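Local coordinates for uncharacterized protein (Brachypodium distachyon, PDB 4ME2) that probably binds RNA sequence-specifically, as a chloroplast pentatricopeptide repeat protein of the THA8 type associated with group II intron RNA, at residues 173-178 with 188-193. Residues are numbered along the deposited sequence; the frame is centred on the assembly and turned at random.
Sequences RLVRAL and WRVYEA
Two consecutive antiparallel helices, 168-180 and 184-197, of the helix-turn-helix architecture of this pentatricopeptide repeat protein meet where Val190 sets its two methyls against Leu174, Val175 and Leu178. The segment axes come within 9.9 Å of each other at 151° between their N-to-C directions, and the backbones draw nearest where Val175 CA lies 7.2 Å from Val190 CA. There the two valines slide past one another in opposite directions, Val175 CG2 meeting Val190 CG1 at 3.7 Å, the tightest touch of the interface. Val190 divides its work between its branches. CG1, anti to the backbone N (chi1 170°), goes to Val175, while CG2 reaches the two leucines. Leu178 crosses Val190 at about a right angle and offers CD1 to Val190 CG2 at 4.2 Å; Leu174 brings CD2 to the same methyl at 4.3 Å. Three residues of helix 168-180, spaced i, i+1 and i+4, thus line one side of Val190. Behind them, Leu174 and Leu178 also touch Val125 of helix 118-126, and Val175 touches Met210 of helix 204-216, so the hydrophobic layer continues into helix 118-126, earlier in the chain, and the following helix 204-216. Polar groups lie to other sides: Arg189 forms a salt bridge with Glu144, and the hydroxyl of Tyr191 is hydrogen-bonded to Asp229. All four touching residues are buried and meet through aliphatic carbons, chiefly methyls, which implies that dispersion and the exclusion of water, rather than directional bonds, hold these two segments together.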
loop_
_atom_site.group_PDB
_atom_site.type_symbol
_atom_site.label_atom_id
_atom_site.label_comp_id
_atom_site.label_asym_id
_atom_site.label_seq_id
_atom_site.Cartn_x
_atom_site.Cartn_y
_atom_site.Cartn_z
ATOM N N ARG A 173 10.490 -2.202 -1.022
ATOM C CA ARG A 173 10.215 -1.291 0.089
ATOM C C ARG A 173 8.850 -1.566 0.707
ATOM O O ARG A 173 8.719 -1.596 1.932
ATOM C CB ARG A 173 10.275 0.170 -0.358
ATOM C CG ARG A 173 11.683 0.721 -0.510
ATOM C CD ARG A 173 11.702 2.243 -0.534
ATOM N NE ARG A 173 11.413 2.840 0.771
ATOM C CZ ARG A 173 12.271 2.890 1.789
ATOM N NH1 ARG A 173 13.487 2.365 1.678
ATOM N NH2 ARG A 173 11.907 3.460 2.931
ATOM N N LEU A 174 7.843 -1.754 -0.142
ATOM C CA LEU A 174 6.502 -2.092 0.333
ATOM C C LEU A 174 6.501 -3.438 1.059
ATOM O O LEU A 174 5.911 -3.573 2.139
ATOM C CB LEU A 174 5.499 -2.090 -0.821
ATOM C CG LEU A 174 4.092 -2.601 -0.494
ATOM C CD1 LEU A 174 3.430 -1.781 0.606
ATOM C CD2 LEU A 174 3.226 -2.594 -1.744
ATOM N N VAL A 175 7.178 -4.428 0.483
ATOM C CA VAL A 175 7.218 -5.762 1.080
ATOM C C VAL A 175 7.960 -5.735 2.427
ATOM O O VAL A 175 7.519 -6.346 3.397
ATOM C CB VAL A 175 7.832 -6.806 0.115
ATOM C CG1 VAL A 175 8.143 -8.095 0.855
ATOM C CG2 VAL A 175 6.892 -7.071 -1.058
ATOM N N ARG A 176 9.080 -5.014 2.480
ATOM C CA ARG A 176 9.812 -4.785 3.732
ATOM C C ARG A 176 8.906 -4.170 4.796
ATOM O O ARG A 176 8.907 -4.582 5.960
ATOM C CB ARG A 176 10.957 -3.799 3.493
ATOM C CG ARG A 176 12.365 -4.363 3.481
ATOM C CD ARG A 176 13.364 -3.229 3.233
ATOM N NE ARG A 176 13.754 -2.521 4.454
ATOM C CZ ARG A 176 14.607 -1.500 4.495
ATOM N NH1 ARG A 176 15.163 -1.048 3.380
ATOM N NH2 ARG A 176 14.901 -0.923 5.650
ATOM N N ALA A 177 8.149 -3.157 4.387
ATOM C CA ALA A 177 7.291 -2.442 5.327
ATOM C C ALA A 177 6.205 -3.370 5.852
ATOM O O ALA A 177 5.919 -3.381 7.047
ATOM C CB ALA A 177 6.687 -1.202 4.680
ATOM N N LEU A 178 5.616 -4.165 4.963
ATOM C CA LEU A 178 4.547 -5.078 5.370
ATOM C C LEU A 178 5.050 -6.121 6.363
ATOM O O LEU A 178 4.405 -6.386 7.376
ATOM C CB LEU A 178 3.926 -5.764 4.154
ATOM C CG LEU A 178 3.083 -4.865 3.246
ATOM C CD1 LEU A 178 2.810 -5.544 1.910
ATOM C CD2 LEU A 178 1.784 -4.474 3.935
ATOM N N TRP A 188 2.896 -11.692 1.459
ATOM C CA TRP A 188 2.813 -12.835 0.569
ATOM C C TRP A 188 2.014 -12.512 -0.677
ATOM O O TRP A 188 2.426 -12.857 -1.790
ATOM C CB TRP A 188 2.234 -14.040 1.289
ATOM C CG TRP A 188 2.000 -15.157 0.335
ATOM C CD1 TRP A 188 0.789 -15.588 -0.189
ATOM C CD2 TRP A 188 3.016 -15.976 -0.313
ATOM N NE1 TRP A 188 0.985 -16.618 -1.066
ATOM C CE2 TRP A 188 2.298 -16.904 -1.181
ATOM C CE3 TRP A 188 4.399 -16.052 -0.236
ATOM C CZ2 TRP A 188 2.957 -17.850 -1.946
ATOM C CZ3 TRP A 188 5.055 -17.012 -1.009
ATOM C CH2 TRP A 188 4.351 -17.887 -1.843
ATOM N N ARG A 189 0.874 -11.843 -0.504
ATOM C CA ARG A 189 0.021 -11.487 -1.639
ATOM C C ARG A 189 0.803 -10.707 -2.689
ATOM O O ARG A 189 0.752 -11.041 -3.874
ATOM C CB ARG A 189 -1.221 -10.703 -1.188
ATOM C CG ARG A 189 -2.378 -11.574 -0.709
ATOM C CD ARG A 189 -3.592 -11.500 -1.637
ATOM N NE ARG A 189 -3.272 -11.749 -3.038
ATOM C CZ ARG A 189 -3.880 -11.178 -4.078
ATOM N NH1 ARG A 189 -4.853 -10.292 -3.906
ATOM N NH2 ARG A 189 -3.501 -11.488 -5.308
ATOM N N VAL A 190 1.532 -9.681 -2.254
ATOM C CA VAL A 190 2.340 -8.863 -3.168
ATOM C C VAL A 190 3.452 -9.684 -3.819
ATOM O O VAL A 190 3.643 -9.638 -5.046
ATOM C CB VAL A 190 2.982 -7.654 -2.455
ATOM C CG1 VAL A 190 3.990 -6.972 -3.371
ATOM C CG2 VAL A 190 1.922 -6.660 -2.010
ATOM N N TYR A 191 4.203 -10.409 -2.991
ATOM C CA TYR A 191 5.295 -11.241 -3.487
ATOM C C TYR A 191 4.800 -12.254 -4.523
ATOM O O TYR A 191 5.392 -12.401 -5.595
ATOM C CB TYR A 191 6.012 -11.943 -2.327
ATOM C CG TYR A 191 7.072 -12.925 -2.775
ATOM C CD1 TYR A 191 6.777 -14.283 -2.906
ATOM C CD2 TYR A 191 8.367 -12.499 -3.068
ATOM C CE1 TYR A 191 7.746 -15.191 -3.318
ATOM C CE2 TYR A 191 9.345 -13.400 -3.477
ATOM C CZ TYR A 191 9.027 -14.740 -3.602
ATOM O OH TYR A 191 9.995 -15.629 -4.007
ATOM N N GLU A 192 3.705 -12.939 -4.210
ATOM C CA GLU A 192 3.158 -13.944 -5.113
ATOM C C GLU A 192 2.693 -13.336 -6.436
ATOM O O GLU A 192 3.055 -13.827 -7.504
ATOM C CB GLU A 192 2.015 -14.708 -4.453
ATOM C CG GLU A 192 1.317 -15.675 -5.390
ATOM C CD GLU A 192 0.147 -16.370 -4.733
ATOM O OE1 GLU A 192 0.158 -17.616 -4.671
ATOM O OE2 GLU A 192 -0.780 -15.673 -4.272
ATOM N N ALA A 193 1.904 -12.267 -6.363
ATOM C CA ALA A 193 1.359 -11.642 -7.570
ATOM C C ALA A 193 2.451 -11.063 -8.471
ATOM O O ALA A 193 2.444 -11.299 -9.680
ATOM C CB ALA A 193 0.329 -10.579 -7.214
#